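Local coordinates for protein lectin CEL-I, N-acetyl-D-galactosamine-specific C-type (Cucumaria echinata, PDB 4WQQ) that binds sugars through calcium as a C-type lectin, naturally galactose and N-acetylgalactosamine and, in this engineered form, mannose, at residues Y95-G100 and G120-D125; Q71-L76 and Y112-H117; N108-G113 and N124-A129; L46-S51 and M135-F140. The protein carries 3 engineered substitutions. One frame throughout, in Å; residues are numbered along the deposited sequence.

Interaction 1 (Y95-G100 and G120-D125); sequences YTKWAG and GGAWND. With CA (calcium ion), chain F; MAN (alpha-D-mannopyranose), chain H.
Trp98 and Trp123 both turn CG away from their own carbonyl carbon (chi1 -68° and -52°), and these torsions bring their indoles together across the contact. The result is an edge-to-face pair. The six-membered ring edge of Trp123 points at a face of Trp98, with the planes 79° apart. CE3 of Trp123 stands 4.0 Å above the middle of the Trp98 ring. CE3 of Trp98 in turn rests against CB of Trp123. The backbone of 95-100 lies across a face of the Trp123 indole, and Lys97 N sits 3.5 Å above its plane. That N is buried with no partner in the model. Lys97 CB makes a CH-pi contact with the five-membered ring.

One beta bridge fixes the pair. Trp123 N donates to Lys97 O at 2.8 Å, nearly straight. Ala99 N donates to Trp123 O at 2.8 Å, in the carbonyl plane on a lone pair. Beside it the methyls of Ala99 and Ala122 touch. Gln55 from helix 52-65 accepts the bond of Trp123 NE1.

Trp123, Asn124 and Asp125 form the WND motif of C-type lectins. Calcium takes Asn124 OD1 at 2.4 Å and Asp125 OD1 at 2.3 Å, and Asn124 ND2 donates to mannose O4 at 3.0 Å. Gripping Trp123 at N, O and indole should therefore hold the calcium and sugar ligands beside it in place.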
# COMPACT_ATOMS: atom_id res chain seq x y z
N TYR A 95 -19.30 8.17 -13.78
CA TYR A 95 -18.79 9.30 -14.47
C TYR A 95 -18.34 8.91 -15.88
O TYR A 95 -17.73 7.87 -16.08
CB TYR A 95 -17.59 9.88 -13.70
CG TYR A 95 -16.85 10.95 -14.34
CD1 TYR A 95 -17.26 12.29 -14.26
CD2 TYR A 95 -15.66 10.70 -15.07
CE1 TYR A 95 -16.55 13.27 -14.84
CE2 TYR A 95 -14.95 11.72 -15.66
CZ TYR A 95 -15.42 13.02 -15.55
OH TYR A 95 -14.71 14.06 -16.11
N THR A 96 -18.66 9.75 -16.85
CA THR A 96 -18.10 9.62 -18.22
C THR A 96 -17.65 10.97 -18.79
O THR A 96 -18.18 12.02 -18.41
CB THR A 96 -19.06 8.86 -19.19
OG1 THR A 96 -20.18 9.72 -19.53
CG2 THR A 96 -19.50 7.52 -18.66
N LYS A 97 -16.61 11.00 -19.65
CA LYS A 97 -16.23 12.20 -20.32
C LYS A 97 -15.89 11.91 -21.76
O LYS A 97 -14.81 12.29 -22.22
CB LYS A 97 -15.05 12.85 -19.58
CG LYS A 97 -14.82 14.34 -19.85
CD LYS A 97 -13.45 14.87 -19.42
CE LYS A 97 -13.10 16.14 -20.16
NZ LYS A 97 -14.08 17.21 -19.89
N TRP A 98 -16.83 11.34 -22.50
CA TRP A 98 -16.62 11.06 -23.95
C TRP A 98 -16.41 12.28 -24.76
O TRP A 98 -17.13 13.27 -24.60
CB TRP A 98 -17.82 10.28 -24.46
CG TRP A 98 -17.93 8.91 -23.90
CD1 TRP A 98 -18.88 8.43 -23.07
CD2 TRP A 98 -17.05 7.81 -24.18
NE1 TRP A 98 -18.64 7.12 -22.78
CE2 TRP A 98 -17.51 6.72 -23.44
CE3 TRP A 98 -15.87 7.67 -24.96
CZ2 TRP A 98 -16.90 5.47 -23.50
CZ3 TRP A 98 -15.27 6.48 -25.01
CH2 TRP A 98 -15.78 5.37 -24.28
N ALA A 99 -15.38 12.30 -25.59
CA ALA A 99 -15.23 13.36 -26.56
C ALA A 99 -16.43 13.37 -27.52
O ALA A 99 -17.16 12.37 -27.68
CB ALA A 99 -13.94 13.22 -27.32
N GLY A 100 -16.57 14.48 -28.22
CA GLY A 100 -17.62 14.65 -29.21
C GLY A 100 -17.62 13.53 -30.20
O GLY A 100 -16.58 13.20 -30.74
N GLY A 120 -9.00 18.47 -21.79
CA GLY A 120 -9.02 17.92 -20.45
C GLY A 120 -8.99 16.39 -20.36
O GLY A 120 -9.37 15.83 -19.33
N GLY A 121 -8.66 15.76 -21.47
CA GLY A 121 -8.60 14.27 -21.50
C GLY A 121 -9.85 13.58 -21.92
O GLY A 121 -10.09 12.40 -21.57
N ALA A 122 -10.70 14.27 -22.68
CA ALA A 122 -11.94 13.64 -23.09
C ALA A 122 -11.63 12.29 -23.83
O ALA A 122 -10.64 12.15 -24.53
CB ALA A 122 -12.74 14.54 -24.03
N TRP A 123 -12.51 11.32 -23.58
CA TRP A 123 -12.31 9.93 -23.89
C TRP A 123 -12.66 9.60 -25.35
O TRP A 123 -13.58 10.15 -25.94
CB TRP A 123 -13.16 9.06 -23.00
CG TRP A 123 -13.05 9.28 -21.51
CD1 TRP A 123 -12.21 10.11 -20.86
CD2 TRP A 123 -13.86 8.68 -20.53
NE1 TRP A 123 -12.39 10.01 -19.52
CE2 TRP A 123 -13.42 9.14 -19.29
CE3 TRP A 123 -14.90 7.77 -20.58
CZ2 TRP A 123 -13.98 8.72 -18.12
CZ3 TRP A 123 -15.47 7.34 -19.42
CH2 TRP A 123 -15.00 7.80 -18.20
N ASN A 124 -11.87 8.65 -25.90
CA ASN A 124 -12.11 8.01 -27.16
C ASN A 124 -12.03 6.48 -26.97
O ASN A 124 -11.29 5.99 -26.11
CB ASN A 124 -11.04 8.44 -28.12
CG ASN A 124 -11.17 7.78 -29.45
OD1 ASN A 124 -12.25 7.67 -30.03
ND2 ASN A 124 -10.04 7.28 -29.94
N ASP A 125 -12.81 5.75 -27.76
CA ASP A 125 -12.63 4.33 -27.96
C ASP A 125 -11.68 4.08 -29.13
O ASP A 125 -11.75 4.74 -30.19
CB ASP A 125 -13.96 3.57 -28.08
CG ASP A 125 -14.81 4.04 -29.29
OD1 ASP A 125 -14.63 5.16 -29.85
OD2 ASP A 125 -15.72 3.29 -29.63
CA CA F . -13.34 6.12 -31.48
C1 MAN H . -10.38 9.28 -35.36
C2 MAN H . -11.73 9.17 -34.72
C3 MAN H . -11.72 8.31 -33.47
C4 MAN H . -10.96 7.03 -33.76
C5 MAN H . -9.51 7.43 -34.12
C6 MAN H . -8.53 6.31 -34.37
O1 MAN H . -9.69 10.16 -34.51
O2 MAN H . -12.50 8.53 -35.70
O3 MAN H . -13.08 8.00 -33.16
O4 MAN H . -11.04 6.23 -32.59
O5 MAN H . -9.64 8.06 -35.45
O6 MAN H . -9.28 5.55 -35.29

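Interaction 2 (Q71-L76 and Y112-H117); sequences QLWIGL and YGQFRH
Phe115 packs against Ile74 and Leu72 on the tight face of this antiparallel strand pair. Ile74 CG2 comes within 3.6 Å of Phe115 CE1, the two side chains crossing at about a right angle. Leu72 lies alongside Phe115 and points the same way. The backbones are bonded both ways between Leu72 and Phe115. Beyond the corner at Gly75, Gly113 N donates to Leu76 O at 2.8 Å.

The face with Trp73 and Gln114 is also close but more polar. Gln114 CG sits between its backbone N and carbonyl carbon (chi1 59°), and the extended chain lays NE2 3.4 Å above a face of the Trp73 ring, toward its rim. Gly113 O meets the edge of that ring, 3.2 Å from Trp73 CE3. OE1 of Gln114 accepts from Asn124 and Asn126, which fixes which way the amide is turned.

The Gln71 end is looser and watery. Its amide does not bond directly to the other strand. One water joins Gln71 OE1 to Gln114 NE2, and another joins Gln71 NE2 to His117. Arg116 leaves this end for the mannose pocket.

Strand 71-77 runs between strands 112-116 and 132-140. Phe115 faces helix 52-65 through Val58 and Trp62, and Trp73 meets Trp25 of helix 25-34 edge-to-face.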
# COMPACT_ATOMS: atom_id res chain seq x y z
N GLN A 71 -2.37 9.46 -26.87
CA GLN A 71 -3.44 9.10 -26.00
C GLN A 71 -2.91 8.32 -24.81
O GLN A 71 -1.73 7.92 -24.76
CB GLN A 71 -4.51 8.27 -26.77
CG GLN A 71 -5.29 9.04 -27.86
CD GLN A 71 -4.51 9.22 -29.13
OE1 GLN A 71 -3.92 8.26 -29.69
NE2 GLN A 71 -4.48 10.45 -29.63
N LEU A 72 -3.81 8.13 -23.86
CA LEU A 72 -3.57 7.46 -22.58
C LEU A 72 -4.61 6.38 -22.37
O LEU A 72 -5.79 6.65 -22.14
CB LEU A 72 -3.58 8.45 -21.44
CG LEU A 72 -3.30 7.89 -20.01
CD1 LEU A 72 -1.83 7.65 -19.78
CD2 LEU A 72 -3.83 8.76 -18.93
N TRP A 73 -4.20 5.11 -22.40
CA TRP A 73 -5.13 4.03 -21.98
C TRP A 73 -5.66 4.15 -20.59
O TRP A 73 -4.89 4.43 -19.63
CB TRP A 73 -4.46 2.67 -22.07
CG TRP A 73 -4.04 2.23 -23.49
CD1 TRP A 73 -2.83 1.80 -23.86
CD2 TRP A 73 -4.89 2.10 -24.65
NE1 TRP A 73 -2.82 1.45 -25.17
CE2 TRP A 73 -4.05 1.62 -25.70
CE3 TRP A 73 -6.26 2.36 -24.93
CZ2 TRP A 73 -4.55 1.38 -27.02
CZ3 TRP A 73 -6.74 2.12 -26.20
CH2 TRP A 73 -5.85 1.63 -27.25
N ILE A 74 -6.95 3.91 -20.48
CA ILE A 74 -7.63 3.73 -19.20
C ILE A 74 -8.33 2.39 -19.19
O ILE A 74 -8.50 1.73 -20.24
CB ILE A 74 -8.58 4.92 -18.88
CG1 ILE A 74 -9.72 4.96 -19.93
CG2 ILE A 74 -7.81 6.22 -18.90
CD1 ILE A 74 -10.70 6.14 -19.83
N GLY A 75 -8.83 1.99 -18.02
CA GLY A 75 -9.36 0.66 -17.85
C GLY A 75 -10.77 0.40 -18.37
O GLY A 75 -11.43 -0.49 -17.89
N LEU A 76 -11.17 1.11 -19.41
CA LEU A 76 -12.57 1.11 -19.89
C LEU A 76 -12.64 0.31 -21.16
O LEU A 76 -11.82 0.50 -22.08
CB LEU A 76 -13.05 2.56 -20.16
CG LEU A 76 -14.55 2.79 -20.36
CD1 LEU A 76 -15.29 2.68 -19.07
CD2 LEU A 76 -14.80 4.14 -20.97
N TYR A 112 -11.75 -0.19 -26.71
CA TYR A 112 -10.75 0.13 -25.66
C TYR A 112 -10.68 1.62 -25.43
O TYR A 112 -10.41 2.40 -26.36
CB TYR A 112 -9.36 -0.51 -25.97
CG TYR A 112 -9.54 -1.96 -26.18
CD1 TYR A 112 -9.79 -2.80 -25.08
CD2 TYR A 112 -9.68 -2.48 -27.48
CE1 TYR A 112 -10.08 -4.13 -25.25
CE2 TYR A 112 -9.98 -3.83 -27.65
CZ TYR A 112 -10.15 -4.64 -26.55
OH TYR A 112 -10.47 -5.99 -26.76
N GLY A 113 -10.92 2.04 -24.20
CA GLY A 113 -10.99 3.45 -23.84
C GLY A 113 -9.65 4.12 -23.55
O GLY A 113 -8.71 3.47 -23.11
N GLN A 114 -9.54 5.41 -23.88
CA GLN A 114 -8.32 6.16 -23.70
C GLN A 114 -8.66 7.67 -23.56
O GLN A 114 -9.66 8.13 -24.13
CB GLN A 114 -7.34 5.94 -24.91
CG GLN A 114 -7.93 6.35 -26.25
CD GLN A 114 -7.09 6.07 -27.49
OE1 GLN A 114 -7.45 6.59 -28.52
NE2 GLN A 114 -6.07 5.21 -27.43
N PHE A 115 -7.84 8.40 -22.84
CA PHE A 115 -7.87 9.89 -22.93
C PHE A 115 -7.22 10.37 -24.23
O PHE A 115 -6.15 9.90 -24.65
CB PHE A 115 -7.02 10.52 -21.80
CG PHE A 115 -7.59 10.43 -20.40
CD1 PHE A 115 -8.68 9.68 -20.05
CD2 PHE A 115 -6.96 11.14 -19.40
CE1 PHE A 115 -9.12 9.62 -18.76
CE2 PHE A 115 -7.43 11.15 -18.11
CZ PHE A 115 -8.50 10.38 -17.78
N ARG A 116 -7.81 11.37 -24.84
CA ARG A 116 -7.10 12.29 -25.73
C ARG A 116 -6.21 13.26 -24.95
O ARG A 116 -6.42 13.48 -23.77
CB ARG A 116 -8.15 13.12 -26.53
CG ARG A 116 -9.06 12.19 -27.24
CD ARG A 116 -9.67 12.73 -28.49
NE ARG A 116 -9.18 11.89 -29.58
CZ ARG A 116 -9.94 11.29 -30.51
NH1 ARG A 116 -11.32 11.41 -30.55
NH2 ARG A 116 -9.32 10.56 -31.41
N HIS A 117 -5.21 13.81 -25.62
CA HIS A 117 -4.32 14.76 -24.97
C HIS A 117 -4.95 16.17 -24.95
O HIS A 117 -4.38 17.07 -24.35
CB HIS A 117 -2.92 14.84 -25.60
CG HIS A 117 -2.84 15.47 -26.95
ND1 HIS A 117 -3.20 14.81 -28.12
CD2 HIS A 117 -2.42 16.71 -27.34
CE1 HIS A 117 -2.94 15.61 -29.15
NE2 HIS A 117 -2.48 16.76 -28.70
O HOH W 1 -4.19 5.36 -29.62
O HOH W 2 -5.20 13.00 -28.67

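Interaction 3 (N108-G113 and N124-A129); sequences NAEDYG and NDNSAA. With CA (calcium ion), chain F; CA (calcium ion), chain E; CA (calcium ion), chain G; MAN (alpha-D-mannopyranose), chain H.
Glu110 and Ser127 lie opposite each other where the hairpin of strands 112-116 and 123-126 opens toward the calcium loops. Backbone bonds come first. Tyr112 and Asn126 form an antiparallel hydrogen-bonded pair, with Asn126 N to Tyr112 O at 2.7 Å. Asp111 and Tyr112 both face Asn126, a classic beta bulge.

Two side-chain bonds shape the turn after Asn126. Asn126 OD1 accepts from Ser127 N at 2.8 Å. Ser127 OG accepts from Ala129 N in an ST turn and has a further, stronger partner in Ala130.

Apolar contact is slight: Tyr112 CE2 meets Ala128 CB at 3.8 Å.

Metal bonds dominate the rest. Glu110 CG points away from its carbonyl carbon (chi1 -65°), and the extended chain reaches over Asn126 to place OE1 2.4 Å from the sugar-site calcium. His106 is a further partner of OE1. Glu110 also gives its backbone O to a second calcium, 2.4 Å away. Asp111 OD1 bridges this second ion and a third, and OD2 joins on the third. Asp78, Glu82 and Asn105 help complete the second site. A water on that ion donates to Asp125 OD2 at 2.7 Å, and Asn105 N also donates to this oxygen.

In the sugar contacts, mannose O6 donates to Glu110 OE2 at 3.2 Å, and O4 lies close to the same oxygen.

One glutamate thus serves two metals and the sugar. The calcium ions probably offset the charge of the crowded acidic oxygens, and the water between Asp125 and the second ion ties the two sites together.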
# COMPACT_ATOMS: atom_id res chain seq x y z
N ASN A 108 -16.38 -0.69 -36.79
CA ASN A 108 -16.87 -1.79 -36.02
C ASN A 108 -15.87 -2.52 -35.17
O ASN A 108 -16.07 -3.68 -34.90
CB ASN A 108 -17.55 -2.86 -36.90
CG ASN A 108 -18.80 -2.36 -37.53
OD1 ASN A 108 -19.89 -2.63 -37.05
ND2 ASN A 108 -18.66 -1.63 -38.60
N ALA A 109 -14.81 -1.84 -34.71
CA ALA A 109 -13.66 -2.48 -34.10
C ALA A 109 -12.93 -1.60 -33.13
O ALA A 109 -11.73 -1.42 -33.25
CB ALA A 109 -12.68 -2.90 -35.19
N GLU A 110 -13.65 -0.97 -32.22
CA GLU A 110 -13.02 -0.17 -31.20
C GLU A 110 -13.67 -0.49 -29.89
O GLU A 110 -14.81 -0.03 -29.58
CB GLU A 110 -13.08 1.33 -31.53
CG GLU A 110 -12.29 1.75 -32.76
CD GLU A 110 -12.15 3.26 -32.86
OE1 GLU A 110 -13.17 3.97 -32.58
OE2 GLU A 110 -11.05 3.76 -33.26
N ASP A 111 -12.92 -1.21 -29.06
CA ASP A 111 -13.42 -1.64 -27.80
C ASP A 111 -12.68 -1.10 -26.54
O ASP A 111 -12.93 -1.54 -25.44
CB ASP A 111 -13.53 -3.17 -27.75
CG ASP A 111 -14.62 -3.77 -28.71
OD1 ASP A 111 -15.43 -3.02 -29.37
OD2 ASP A 111 -14.67 -5.02 -28.78
N TYR A 112 -11.75 -0.19 -26.71
CA TYR A 112 -10.75 0.13 -25.66
C TYR A 112 -10.68 1.62 -25.43
O TYR A 112 -10.41 2.40 -26.36
CB TYR A 112 -9.36 -0.51 -25.97
CG TYR A 112 -9.54 -1.96 -26.18
CD1 TYR A 112 -9.79 -2.80 -25.08
CD2 TYR A 112 -9.68 -2.48 -27.48
CE1 TYR A 112 -10.08 -4.13 -25.25
CE2 TYR A 112 -9.98 -3.83 -27.65
CZ TYR A 112 -10.15 -4.64 -26.55
OH TYR A 112 -10.47 -5.99 -26.76
N GLY A 113 -10.92 2.04 -24.20
CA GLY A 113 -10.99 3.45 -23.84
C GLY A 113 -9.65 4.12 -23.55
O GLY A 113 -8.71 3.47 -23.11
N ASN A 124 -11.87 8.65 -25.90
CA ASN A 124 -12.11 8.01 -27.16
C ASN A 124 -12.03 6.48 -26.97
O ASN A 124 -11.29 5.99 -26.11
CB ASN A 124 -11.04 8.44 -28.12
CG ASN A 124 -11.17 7.78 -29.45
OD1 ASN A 124 -12.25 7.67 -30.03
ND2 ASN A 124 -10.04 7.28 -29.94
N ASP A 125 -12.81 5.75 -27.76
CA ASP A 125 -12.63 4.33 -27.96
C ASP A 125 -11.68 4.08 -29.13
O ASP A 125 -11.75 4.74 -30.19
CB ASP A 125 -13.96 3.57 -28.08
CG ASP A 125 -14.81 4.04 -29.29
OD1 ASP A 125 -14.63 5.16 -29.85
OD2 ASP A 125 -15.72 3.29 -29.63
N ASN A 126 -10.83 3.07 -28.95
CA ASN A 126 -9.89 2.76 -30.00
C ASN A 126 -9.74 1.22 -30.09
O ASN A 126 -10.34 0.45 -29.32
CB ASN A 126 -8.57 3.51 -29.76
CG ASN A 126 -7.87 3.94 -31.06
OD1 ASN A 126 -7.88 3.22 -32.07
ND2 ASN A 126 -7.21 5.12 -31.05
N SER A 127 -8.93 0.79 -31.03
CA SER A 127 -8.89 -0.62 -31.37
C SER A 127 -7.84 -1.41 -30.60
O SER A 127 -7.00 -0.87 -29.94
CB SER A 127 -8.57 -0.73 -32.85
OG SER A 127 -7.17 -0.45 -33.02
N ALA A 128 -7.84 -2.72 -30.82
CA ALA A 128 -6.84 -3.57 -30.16
C ALA A 128 -5.48 -3.49 -30.72
O ALA A 128 -4.51 -4.00 -30.12
CB ALA A 128 -7.38 -5.03 -30.21
N ALA A 129 -5.34 -2.90 -31.88
CA ALA A 129 -4.04 -2.70 -32.49
C ALA A 129 -3.46 -1.33 -32.23
O ALA A 129 -2.32 -1.12 -32.44
CB ALA A 129 -4.12 -2.94 -33.99
CA CA F . -13.34 6.12 -31.48
CA CA E . -16.85 -1.11 -29.10
CA CA G . -16.70 -4.90 -30.19
C1 MAN H . -10.38 9.28 -35.36
C2 MAN H . -11.73 9.17 -34.72
C3 MAN H . -11.72 8.31 -33.47
C4 MAN H . -10.96 7.03 -33.76
C5 MAN H . -9.51 7.43 -34.12
C6 MAN H . -8.53 6.31 -34.37
O1 MAN H . -9.69 10.16 -34.51
O2 MAN H . -12.50 8.53 -35.70
O3 MAN H . -13.08 8.00 -33.16
O4 MAN H . -11.04 6.23 -32.59
O5 MAN H . -9.64 8.06 -35.45
O6 MAN H . -9.28 5.55 -35.29
O HOH W 3 -16.66 -3.51 -32.21
O HOH W 4 -9.72 -4.11 -33.06
O HOH W 5 -17.29 1.20 -28.97
O HOH W 6 -17.71 -5.81 -28.34

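Interaction 4 (L46-S51 and M135-F140); sequences LVSVHS and MCKLTF
Lys137, Met135 and Val47 bury the most surface here, where the long C-terminal strand of the C-type lectin fold meets the chain leaving strand 42-46. Leu46 and Cys136 are an antiparallel non-hydrogen-bonded pair with diverging side chains. Cys136 leads to its disulfide with Cys32.

Val47 follows this pair. Its N donates to Met135 O at 3.1 Å. Val47 CB meets Met135 CG at 3.8 Å, and the two side chains cross at a slant. Val58 of helix 52-65 touches both of them.

Lys137 has its chain fully extended, with CG opposite the backbone N (chi1 173°). It passes Val47 at about a right angle, CD 4.0 Å from Val47 CG2, and runs on along Ser48. At its end NZ donates to Ser48 O and to Ser48 OG, each at 3.0 Å. A salt bridge to Glu54 of helix 52-65 is a third hold on the buried amine and would balance its charge. Ser48 OG is also hydrogen-bonded to Asp89. The loop thus stays against the strand just before the helix, where Ser51 is the N-cap.

Further along, Leu138 and Phe140 touch the second subunit. The His50 ring, hydrogen-bonded through NE2 to Ser91, lies with its edge toward the lysine, CD2 3.9 Å from Lys137 NZ.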
# COMPACT_ATOMS: atom_id res chain seq x y z
N LEU A 46 -5.43 -0.89 -14.71
CA LEU A 46 -5.58 0.35 -15.46
C LEU A 46 -6.49 1.33 -14.68
O LEU A 46 -7.39 0.91 -14.02
CB LEU A 46 -6.18 0.07 -16.84
CG LEU A 46 -5.15 -0.43 -17.88
CD1 LEU A 46 -5.84 -1.03 -19.07
CD2 LEU A 46 -4.14 0.62 -18.30
N VAL A 47 -6.22 2.61 -14.79
CA VAL A 47 -6.96 3.65 -14.05
C VAL A 47 -8.44 3.60 -14.43
O VAL A 47 -8.82 3.47 -15.62
CB VAL A 47 -6.27 5.02 -14.29
CG1 VAL A 47 -6.37 5.42 -15.75
CG2 VAL A 47 -6.84 6.09 -13.39
N SER A 48 -9.29 3.70 -13.42
CA SER A 48 -10.71 3.99 -13.59
C SER A 48 -10.96 5.40 -13.10
O SER A 48 -10.21 5.85 -12.25
CB SER A 48 -11.54 2.99 -12.84
OG SER A 48 -11.27 3.02 -11.44
N VAL A 49 -12.01 6.06 -13.60
CA VAL A 49 -12.21 7.55 -13.40
C VAL A 49 -13.63 7.74 -12.89
O VAL A 49 -14.59 7.33 -13.55
CB VAL A 49 -11.93 8.35 -14.67
CG1 VAL A 49 -12.01 9.87 -14.41
CG2 VAL A 49 -10.51 8.04 -15.15
N HIS A 50 -13.73 8.31 -11.70
CA HIS A 50 -15.07 8.43 -11.08
C HIS A 50 -15.57 9.82 -10.77
O HIS A 50 -16.64 9.91 -10.16
CB HIS A 50 -15.15 7.53 -9.87
CG HIS A 50 -15.00 6.10 -10.23
ND1 HIS A 50 -16.01 5.34 -10.74
CD2 HIS A 50 -13.89 5.31 -10.20
CE1 HIS A 50 -15.56 4.12 -10.98
NE2 HIS A 50 -14.26 4.08 -10.68
N SER A 51 -14.83 10.84 -11.16
CA SER A 51 -15.24 12.22 -11.02
C SER A 51 -14.42 13.14 -11.88
O SER A 51 -13.34 12.78 -12.36
CB SER A 51 -15.05 12.62 -9.56
OG SER A 51 -13.68 12.71 -9.19
N MET A 135 -1.64 4.40 -17.66
CA MET A 135 -1.60 4.78 -16.26
C MET A 135 -2.22 3.65 -15.42
O MET A 135 -3.33 3.16 -15.71
CB MET A 135 -2.50 5.98 -16.15
CG MET A 135 -2.82 6.49 -14.78
SD MET A 135 -1.68 7.73 -14.23
CE MET A 135 -1.61 9.07 -15.50
N CYS A 136 -1.56 3.32 -14.33
CA CYS A 136 -2.08 2.35 -13.39
C CYS A 136 -2.57 3.02 -12.11
O CYS A 136 -2.19 4.16 -11.80
CB CYS A 136 -1.03 1.32 -13.02
SG CYS A 136 -0.19 0.58 -14.47
N LYS A 137 -3.39 2.29 -11.39
CA LYS A 137 -4.03 2.81 -10.16
C LYS A 137 -4.03 1.66 -9.21
O LYS A 137 -4.38 0.55 -9.60
CB LYS A 137 -5.45 3.25 -10.50
CG LYS A 137 -6.38 3.67 -9.40
CD LYS A 137 -7.71 4.19 -10.01
CE LYS A 137 -8.79 4.28 -8.94
NZ LYS A 137 -10.06 4.88 -9.40
N LEU A 138 -3.73 1.95 -7.93
CA LEU A 138 -3.96 1.03 -6.85
C LEU A 138 -5.29 1.21 -6.17
O LEU A 138 -5.68 2.34 -5.85
CB LEU A 138 -2.87 1.19 -5.83
CG LEU A 138 -1.46 0.98 -6.36
CD1 LEU A 138 -0.55 1.03 -5.19
CD2 LEU A 138 -1.19 -0.31 -7.16
N THR A 139 -5.95 0.08 -5.91
CA THR A 139 -7.20 0.05 -5.15
C THR A 139 -6.97 -0.89 -3.94
O THR A 139 -6.59 -2.05 -4.08
CB THR A 139 -8.41 -0.42 -6.01
OG1 THR A 139 -8.56 0.49 -7.11
CG2 THR A 139 -9.71 -0.44 -5.21
N PHE A 140 -7.26 -0.37 -2.74
CA PHE A 140 -7.13 -1.13 -1.50
C PHE A 140 -8.42 -1.77 -1.19
O PHE A 140 -9.31 -1.16 -0.63
CB PHE A 140 -6.61 -0.25 -0.43
CG PHE A 140 -5.34 0.45 -0.86
CD1 PHE A 140 -4.14 -0.21 -0.85
CD2 PHE A 140 -5.38 1.76 -1.29
CE1 PHE A 140 -3.00 0.45 -1.29
CE2 PHE A 140 -4.25 2.39 -1.76
CZ PHE A 140 -3.05 1.76 -1.76

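How the interactions relate
Interactions 2 and 4 form the buried core, while interactions 1 and 3 are only partly buried and reach the sugar site. Interaction 2 is central: strand 112-116 is shared with interaction 3, and its Gln114 O bonds to Asn124 N of interaction 1. Interactions 1 and 3 share strand 123-126, one calcium ion and the mannose. Interaction 4 is tied to interaction 2 by a hydrogen bond from Gly75 N to Val47 O, and its residues 49-51 touch Tyr95 of interaction 1. It does not touch interaction 3. The chemistry follows the place: mostly apolar side chains and a buried lysine inside, an edge-to-face indole pair beside the sugar site, and metal bonds in interactions 1 and 3.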